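Local structure of DBF2 kinase activator protein MOB1 (2HJN) at residues A[72-84]-A[161-174]. The protein activates the protein kinase DBF2 by binding to it, so that CDC15 can phosphorylate DBF2 in late anaphase during mitotic exit. Residues are numbered along the deposited sequence; the frame is centred on the assembly and turned at random.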
ATOM      1  N   GLY A  72     -18.216   1.908  29.177  1.00 31.94           N
ATOM      2  CA  GLY A  72     -17.203   1.437  30.131  1.00 32.21           C
ATOM      3  C   GLY A  72     -15.750   1.689  29.690  1.00 33.41           C
ATOM      4  O   GLY A  72     -14.798   1.367  30.432  1.00 31.90           O
ATOM      5  N   GLU A  73     -15.564   2.272  28.498  1.00 33.08           N
ATOM      6  CA  GLU A  73     -14.205   2.447  27.963  1.00 33.52           C
ATOM      7  C   GLU A  73     -13.657   3.853  28.116  1.00 32.55           C
ATOM      8  O   GLU A  73     -14.412   4.822  28.166  1.00 31.01           O
ATOM      9  CB  GLU A  73     -14.062   1.904  26.536  1.00 33.59           C
ATOM     10  CG  GLU A  73     -14.060   0.375  26.535  1.00 38.32           C
ATOM     11  CD  GLU A  73     -13.571  -0.233  25.236  1.00 42.85           C
ATOM     12  OE1 GLU A  73     -13.278   0.532  24.284  1.00 43.94           O
ATOM     13  OE2 GLU A  73     -13.480  -1.483  25.173  1.00 43.01           O
ATOM     14  N   ASP A  74     -12.331   3.939  28.236  1.00 32.10           N
ATOM     15  CA  ASP A  74     -11.691   5.208  28.513  1.00 31.65           C
ATOM     16  C   ASP A  74     -11.491   6.013  27.207  1.00 30.75           C
ATOM     17  O   ASP A  74     -10.991   5.465  26.209  1.00 29.73           O
ATOM     18  CB  ASP A  74     -10.364   4.991  29.262  1.00 32.20           C
ATOM     19  CG  ASP A  74      -9.640   6.307  29.546  1.00 35.74           C
ATOM     20  OD1 ASP A  74      -8.492   6.485  29.053  1.00 36.26           O
ATOM     21  OD2 ASP A  74     -10.247   7.181  30.222  1.00 37.18           O
ATOM     22  N   GLU A  75     -11.898   7.284  27.231  1.00 29.46           N
ATOM     23  CA  GLU A  75     -11.865   8.180  26.072  1.00 30.24           C
ATOM     24  C   GLU A  75     -10.452   8.449  25.518  1.00 29.58           C
ATOM     25  O   GLU A  75     -10.239   8.375  24.295  1.00 27.99           O
ATOM     26  CB  GLU A  75     -12.582   9.509  26.388  1.00 30.37           C
ATOM     27  CG  GLU A  75     -12.505  10.541  25.269  1.00 31.91           C
ATOM     28  CD  GLU A  75     -13.463  11.722  25.433  1.00 32.72           C
ATOM     29  OE1 GLU A  75     -14.380  11.887  24.604  1.00 39.12           O
ATOM     30  OE2 GLU A  75     -13.281  12.527  26.357  1.00 37.56           O
ATOM     31  N   ASN A  76      -9.518   8.796  26.415  1.00 28.67           N
ATOM     32  CA  ASN A  76      -8.068   8.899  26.097  1.00 28.26           C
ATOM     33  C   ASN A  76      -7.495   7.655  25.435  1.00 27.33           C
ATOM     34  O   ASN A  76      -6.717   7.768  24.470  1.00 26.55           O
ATOM     35  CB  ASN A  76      -7.251   9.186  27.358  1.00 28.06           C
ATOM     36  CG  ASN A  76      -7.431  10.600  27.859  1.00 30.34           C
ATOM     37  OD1 ASN A  76      -8.007  11.458  27.174  1.00 31.43           O
ATOM     38  ND2 ASN A  76      -6.942  10.857  29.079  1.00 33.63           N
ATOM     39  N   GLU A  77      -7.842   6.467  25.965  1.00 26.54           N
ATOM     40  CA  GLU A  77      -7.362   5.235  25.369  1.00 26.55           C
ATOM     41  C   GLU A  77      -7.900   5.005  23.958  1.00 25.39           C
ATOM     42  O   GLU A  77      -7.140   4.652  23.045  1.00 24.20           O
ATOM     43  CB  GLU A  77      -7.646   4.022  26.240  1.00 28.09           C
ATOM     44  CG  GLU A  77      -6.390   3.398  26.741  1.00 32.09           C
ATOM     45  CD  GLU A  77      -6.646   2.253  27.683  1.00 39.67           C
ATOM     46  OE1 GLU A  77      -6.989   1.133  27.203  1.00 37.89           O
ATOM     47  OE2 GLU A  77      -6.493   2.493  28.911  1.00 45.35           O
ATOM     48  N   TRP A  78      -9.213   5.184  23.824  1.00 23.09           N
ATOM     49  CA  TRP A  78      -9.930   5.097  22.565  1.00 22.55           C
ATOM     50  C   TRP A  78      -9.315   6.070  21.533  1.00 21.78           C
ATOM     51  O   TRP A  78      -8.990   5.676  20.404  1.00 21.50           O
ATOM     52  CB  TRP A  78     -11.412   5.409  22.836  1.00 21.64           C
ATOM     53  CG  TRP A  78     -12.346   5.259  21.666  1.00 21.24           C
ATOM     54  CD1 TRP A  78     -12.987   6.257  21.006  1.00 17.60           C
ATOM     55  CD2 TRP A  78     -12.736   4.034  21.033  1.00 20.39           C
ATOM     56  NE1 TRP A  78     -13.771   5.731  20.008  1.00 21.27           N
ATOM     57  CE2 TRP A  78     -13.638   4.372  20.001  1.00 20.35           C
ATOM     58  CE3 TRP A  78     -12.419   2.690  21.249  1.00 20.57           C
ATOM     59  CZ2 TRP A  78     -14.220   3.415  19.170  1.00 21.94           C
ATOM     60  CZ3 TRP A  78     -13.005   1.725  20.431  1.00 20.90           C
ATOM     61  CH2 TRP A  78     -13.884   2.096  19.400  1.00 21.43           C
ATOM     62  N   LEU A  79      -9.111   7.322  21.925  1.00 20.89           N
ATOM     63  CA  LEU A  79      -8.481   8.296  21.018  1.00 20.66           C
ATOM     64  C   LEU A  79      -6.989   7.983  20.694  1.00 20.59           C
ATOM     65  O   LEU A  79      -6.582   8.091  19.526  1.00 20.20           O
ATOM     66  CB  LEU A  79      -8.681   9.721  21.509  1.00 21.50           C
ATOM     67  CG  LEU A  79     -10.112  10.232  21.801  1.00 23.05           C
ATOM     68  CD1 LEU A  79     -10.205  11.751  21.695  1.00 21.47           C
ATOM     69  CD2 LEU A  79     -11.215   9.560  21.031  1.00 22.93           C
ATOM     70  N   ALA A  80      -6.221   7.526  21.698  1.00 19.83           N
ATOM     71  CA  ALA A  80      -4.840   7.051  21.495  1.00 19.19           C
ATOM     72  C   ALA A  80      -4.760   5.849  20.514  1.00 19.10           C
ATOM     73  O   ALA A  80      -3.938   5.844  19.594  1.00 19.64           O
ATOM     74  CB  ALA A  80      -4.168   6.713  22.844  1.00 17.80           C
ATOM     75  N   VAL A  81      -5.586   4.832  20.729  1.00 18.38           N
ATOM     76  CA  VAL A  81      -5.692   3.691  19.793  1.00 19.29           C
ATOM     77  C   VAL A  81      -5.945   4.140  18.361  1.00 19.63           C
ATOM     78  O   VAL A  81      -5.210   3.738  17.462  1.00 20.51           O
ATOM     79  CB  VAL A  81      -6.756   2.629  20.206  1.00 19.02           C
ATOM     80  CG1 VAL A  81      -7.009   1.588  19.061  1.00 19.31           C
ATOM     81  CG2 VAL A  81      -6.285   1.902  21.461  1.00 20.42           C
ATOM     82  N   HIS A  82      -6.966   4.967  18.147  1.00 18.98           N
ATOM     83  CA  HIS A  82      -7.284   5.407  16.805  1.00 19.09           C
ATOM     84  C   HIS A  82      -6.300   6.368  16.170  1.00 18.63           C
ATOM     85  O   HIS A  82      -6.184   6.374  14.958  1.00 16.47           O
ATOM     86  CB  HIS A  82      -8.705   5.946  16.715  1.00 19.69           C
ATOM     87  CG  HIS A  82      -9.721   4.880  16.955  1.00 23.78           C
ATOM     88  ND1 HIS A  82     -10.277   4.139  15.936  1.00 25.70           N
ATOM     89  CD2 HIS A  82     -10.190   4.354  18.107  1.00 22.46           C
ATOM     90  CE1 HIS A  82     -11.079   3.226  16.449  1.00 28.59           C
ATOM     91  NE2 HIS A  82     -11.050   3.337  17.765  1.00 30.44           N
ATOM     92  N   CYS A  83      -5.633   7.205  16.972  1.00 18.05           N
ATOM     93  CA  CYS A  83      -4.611   8.102  16.439  1.00 18.38           C
ATOM     94  C   CYS A  83      -3.422   7.301  15.845  1.00 16.78           C
ATOM     95  O   CYS A  83      -2.973   7.591  14.753  1.00 18.29           O
ATOM     96  CB  CYS A  83      -4.176   9.102  17.532  1.00 18.22           C
ATOM     97  SG  CYS A  83      -3.149  10.470  16.971  1.00 23.37           S
ATOM     98  N   VAL A  84      -2.934   6.270  16.541  1.00 16.41           N
ATOM     99  CA  VAL A  84      -1.876   5.394  15.972  1.00 16.05           C
ATOM    100  C   VAL A  84      -2.386   4.622  14.736  1.00 16.80           C
ATOM    101  O   VAL A  84      -1.668   4.513  13.738  1.00 18.03           O
ATOM    102  CB  VAL A  84      -1.280   4.413  16.997  1.00 15.20           C
ATOM    103  CG1 VAL A  84      -0.342   3.418  16.338  1.00 14.67           C
ATOM    104  CG2 VAL A  84      -0.561   5.162  18.155  1.00 14.72           C
ATOM    105  N   PHE A 161      -2.288   9.154  31.374  1.00 32.37           N
ATOM    106  CA  PHE A 161      -2.232  10.172  30.328  1.00 30.91           C
ATOM    107  C   PHE A 161      -2.063  11.550  30.987  1.00 30.73           C
ATOM    108  O   PHE A 161      -2.651  11.790  32.068  1.00 30.85           O
ATOM    109  CB  PHE A 161      -3.521  10.151  29.516  1.00 30.10           C
ATOM    110  CG  PHE A 161      -3.716   8.906  28.717  1.00 29.52           C
ATOM    111  CD1 PHE A 161      -4.360   7.796  29.277  1.00 29.03           C
ATOM    112  CD2 PHE A 161      -3.313   8.855  27.382  1.00 28.14           C
ATOM    113  CE1 PHE A 161      -4.555   6.627  28.539  1.00 27.17           C
ATOM    114  CE2 PHE A 161      -3.511   7.696  26.619  1.00 27.52           C
ATOM    115  CZ  PHE A 161      -4.121   6.581  27.194  1.00 28.85           C
ATOM    116  N   PRO A 162      -1.319  12.478  30.337  1.00 29.87           N
ATOM    117  CA  PRO A 162      -1.138  13.809  30.948  1.00 29.62           C
ATOM    118  C   PRO A 162      -2.433  14.638  30.917  1.00 29.16           C
ATOM    119  O   PRO A 162      -3.339  14.370  30.105  1.00 28.94           O
ATOM    120  CB  PRO A 162      -0.088  14.474  30.052  1.00 28.75           C
ATOM    121  CG  PRO A 162      -0.308  13.824  28.697  1.00 29.56           C
ATOM    122  CD  PRO A 162      -0.640  12.373  29.030  1.00 29.73           C
ATOM    123  N   GLU A 163      -2.514  15.663  31.757  1.00 28.86           N
ATOM    124  CA  GLU A 163      -3.659  16.557  31.696  1.00 29.79           C
ATOM    125  C   GLU A 163      -3.566  17.272  30.381  1.00 28.65           C
ATOM    126  O   GLU A 163      -2.461  17.619  29.944  1.00 29.38           O
ATOM    127  CB  GLU A 163      -3.690  17.568  32.875  1.00 30.28           C
ATOM    128  CG  GLU A 163      -4.130  16.934  34.207  1.00 31.65           C
ATOM    129  CD  GLU A 163      -4.384  17.961  35.329  1.00 32.55           C
ATOM    130  OE1 GLU A 163      -5.400  18.714  35.222  1.00 32.99           O
ATOM    131  OE2 GLU A 163      -3.570  17.983  36.299  1.00 28.81           O
ATOM    132  N   GLY A 164      -4.730  17.492  29.767  1.00 28.39           N
ATOM    133  CA  GLY A 164      -4.862  18.165  28.472  1.00 27.82           C
ATOM    134  C   GLY A 164      -4.563  17.256  27.275  1.00 26.82           C
ATOM    135  O   GLY A 164      -4.457  17.732  26.145  1.00 26.85           O
ATOM    136  N   PHE A 165      -4.403  15.962  27.529  1.00 25.24           N
ATOM    137  CA  PHE A 165      -4.045  14.991  26.479  1.00 23.87           C
ATOM    138  C   PHE A 165      -4.775  15.245  25.166  1.00 23.79           C
ATOM    139  O   PHE A 165      -4.138  15.379  24.150  1.00 23.82           O
ATOM    140  CB  PHE A 165      -4.266  13.557  26.953  1.00 22.90           C
ATOM    141  CG  PHE A 165      -3.906  12.487  25.917  1.00 22.05           C
ATOM    142  CD1 PHE A 165      -2.563  12.245  25.551  1.00 19.16           C
ATOM    143  CD2 PHE A 165      -4.904  11.702  25.359  1.00 19.51           C
ATOM    144  CE1 PHE A 165      -2.237  11.258  24.620  1.00 19.91           C
ATOM    145  CE2 PHE A 165      -4.585  10.699  24.425  1.00 20.18           C
ATOM    146  CZ  PHE A 165      -3.268  10.477  24.062  1.00 18.44           C
ATOM    147  N   ILE A 166      -6.108  15.316  25.184  1.00 25.15           N
ATOM    148  CA  ILE A 166      -6.861  15.442  23.925  1.00 25.88           C
ATOM    149  C   ILE A 166      -6.543  16.749  23.191  1.00 26.01           C
ATOM    150  O   ILE A 166      -6.345  16.771  21.985  1.00 25.62           O
ATOM    151  CB  ILE A 166      -8.347  15.305  24.156  1.00 25.54           C
ATOM    152  CG1 ILE A 166      -8.646  13.887  24.568  1.00 25.32           C
ATOM    153  CG2 ILE A 166      -9.103  15.532  22.874  1.00 26.04           C
ATOM    154  CD1 ILE A 166      -9.960  13.742  25.282  1.00 29.30           C
ATOM    155  N   GLN A 167      -6.439  17.839  23.938  1.00 26.10           N
ATOM    156  CA  GLN A 167      -6.264  19.161  23.333  1.00 25.50           C
ATOM    157  C   GLN A 167      -4.839  19.443  22.948  1.00 24.39           C
ATOM    158  O   GLN A 167      -4.581  20.087  21.920  1.00 23.54           O
ATOM    159  CB  GLN A 167      -6.722  20.254  24.322  1.00 27.53           C
ATOM    160  CG  GLN A 167      -8.195  20.091  24.813  1.00 32.02           C
ATOM    161  CD  GLN A 167      -8.418  18.886  25.723  1.00 38.74           C
ATOM    162  OE1 GLN A 167      -7.584  18.550  26.591  1.00 40.89           O
ATOM    163  NE2 GLN A 167      -9.559  18.223  25.529  1.00 42.70           N
ATOM    164  N   ARG A 168      -3.908  18.993  23.784  1.00 22.15           N
ATOM    165  CA  ARG A 168      -2.494  19.326  23.632  1.00 21.78           C
ATOM    166  C   ARG A 168      -1.700  18.292  22.827  1.00 21.27           C
ATOM    167  O   ARG A 168      -0.619  18.598  22.327  1.00 20.93           O
ATOM    168  CB  ARG A 168      -1.858  19.471  24.987  1.00 22.71           C
ATOM    169  N   VAL A 169      -2.188  17.056  22.766  1.00 19.82           N
ATOM    170  CA  VAL A 169      -1.448  16.007  22.033  1.00 18.70           C
ATOM    171  C   VAL A 169      -2.228  15.495  20.828  1.00 18.31           C
ATOM    172  O   VAL A 169      -1.732  15.551  19.683  1.00 17.22           O
ATOM    173  CB  VAL A 169      -1.087  14.808  22.932  1.00 19.34           C
ATOM    174  CG1 VAL A 169      -0.090  13.866  22.201  1.00 19.44           C
ATOM    175  CG2 VAL A 169      -0.448  15.267  24.274  1.00 18.59           C
ATOM    176  N   ILE A 170      -3.447  15.009  21.082  1.00 18.00           N
ATOM    177  CA  ILE A 170      -4.292  14.417  20.020  1.00 17.51           C
ATOM    178  C   ILE A 170      -4.649  15.427  18.900  1.00 17.82           C
ATOM    179  O   ILE A 170      -4.411  15.167  17.686  1.00 17.10           O
ATOM    180  CB  ILE A 170      -5.552  13.693  20.612  1.00 17.97           C
ATOM    181  CG1 ILE A 170      -5.182  12.439  21.454  1.00 15.38           C
ATOM    182  CG2 ILE A 170      -6.552  13.328  19.501  1.00 17.62           C
ATOM    183  CD1 ILE A 170      -4.646  11.179  20.602  1.00 11.27           C
ATOM    184  N   GLN A 171      -5.158  16.595  19.270  1.00 17.21           N
ATOM    185  CA  GLN A 171      -5.605  17.583  18.256  1.00 19.63           C
ATOM    186  C   GLN A 171      -4.575  18.115  17.280  1.00 19.59           C
ATOM    187  O   GLN A 171      -4.856  18.203  16.072  1.00 19.86           O
ATOM    188  CB  GLN A 171      -6.423  18.736  18.879  1.00 19.79           C
ATOM    189  CG  GLN A 171      -7.876  18.383  18.957  1.00 22.53           C
ATOM    190  CD  GLN A 171      -8.700  19.418  19.677  1.00 30.07           C
ATOM    191  OE1 GLN A 171      -9.348  20.245  19.031  1.00 33.81           O
ATOM    192  NE2 GLN A 171      -8.676  19.398  21.021  1.00 31.62           N
ATOM    193  N   PRO A 172      -3.373  18.481  17.785  1.00 20.63           N
ATOM    194  CA  PRO A 172      -2.253  18.853  16.906  1.00 19.30           C
ATOM    195  C   PRO A 172      -1.852  17.707  15.937  1.00 18.95           C
ATOM    196  O   PRO A 172      -1.657  17.962  14.743  1.00 17.26           O
ATOM    197  CB  PRO A 172      -1.141  19.189  17.898  1.00 20.99           C
ATOM    198  CG  PRO A 172      -1.959  19.646  19.235  1.00 20.25           C
ATOM    199  CD  PRO A 172      -3.050  18.651  19.230  1.00 19.99           C
ATOM    200  N   ILE A 173      -1.797  16.470  16.434  1.00 17.95           N
ATOM    201  CA  ILE A 173      -1.490  15.324  15.588  1.00 16.70           C
ATOM    202  C   ILE A 173      -2.526  15.121  14.462  1.00 15.65           C
ATOM    203  O   ILE A 173      -2.140  14.936  13.307  1.00 16.07           O
ATOM    204  CB  ILE A 173      -1.337  13.983  16.411  1.00 17.56           C
ATOM    205  CG1 ILE A 173      -0.081  14.007  17.307  1.00 15.83           C
ATOM    206  CG2 ILE A 173      -1.169  12.785  15.445  1.00 17.01           C
ATOM    207  CD1 ILE A 173      -0.120  12.837  18.413  1.00 16.45           C
ATOM    208  N   LEU A 174      -3.821  15.124  14.796  1.00 14.67           N
ATOM    209  CA  LEU A 174      -4.904  15.041  13.786  1.00 17.24           C
ATOM    210  C   LEU A 174      -4.867  16.191  12.778  1.00 16.92           C
ATOM    211  O   LEU A 174      -4.969  15.946  11.563  1.00 16.53           O
ATOM    212  CB  LEU A 174      -6.300  14.916  14.454  1.00 15.78           C
ATOM    213  CG  LEU A 174      -6.794  13.533  14.898  1.00 19.33           C
ATOM    214  CD1 LEU A 174      -5.745  12.461  15.094  1.00 23.02           C
ATOM    215  CD2 LEU A 174      -7.780  13.531  16.052  1.00 19.50           C
TER
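Asp-74 and Phe-161 meet at the start of helix 75-84, where the aspartate, a good N-cap residue, accepts from Glu-77 N through OD1 (3.2 Å), the amide lying above the carboxylate plane. Glu-75 crosses Ile-166 at about a right angle, its chain passing by the CD1 methyl from CG to OE2, the nearest atom. In the first turn, Asn-76 is one of the main contact residues. Its CB sits squarely over one face of the Phe-161 ring, 3.7 Å from the centroid and 8° off the normal, a CH-pi contact. With CG swung beside its own backbone N (chi1 -72°), the amide spans the loop and the second helix: ND2 lies against Phe-161 CB in the loop, and OD1 meets the edge of the Phe-165 ring at CD2 (3.6 Å), in the helix's first turn. A short polar side chain suits this place, for its methylene serves the ring while the amide fits between loop and helix start. Glu-77 adds its CG to Phe-161 CZ. Replacing Phe-161 by an alanine would probably leave the Asn-76 methylene without an aromatic face to lie on and strip the Phe-165 face that Phe-161 CD2 covers. Further along, Leu-79 CD1 packs on Ile-166 CG1 (3.9 Å), branched chains crossing steeply. Ala-80 is small enough to admit both rings, its CB 4.0 Å from Phe-161 CE2. Cys-83 turns SG anti to its backbone N, toward Ile-173 CG2 (3.4 Å) and Leu-174 CD1, while its CB receives Ile-170 CD1 (3.7 Å); Phe-147 of helix 132-147 also touches this cysteine. No hydrogen bond joins the segments. Their axes run nearly parallel, 19° apart and 11.0 Å at closest approach, a side-by-side pairing of two long helices within the largely helical Mob1/phocein fold, away from its zinc site.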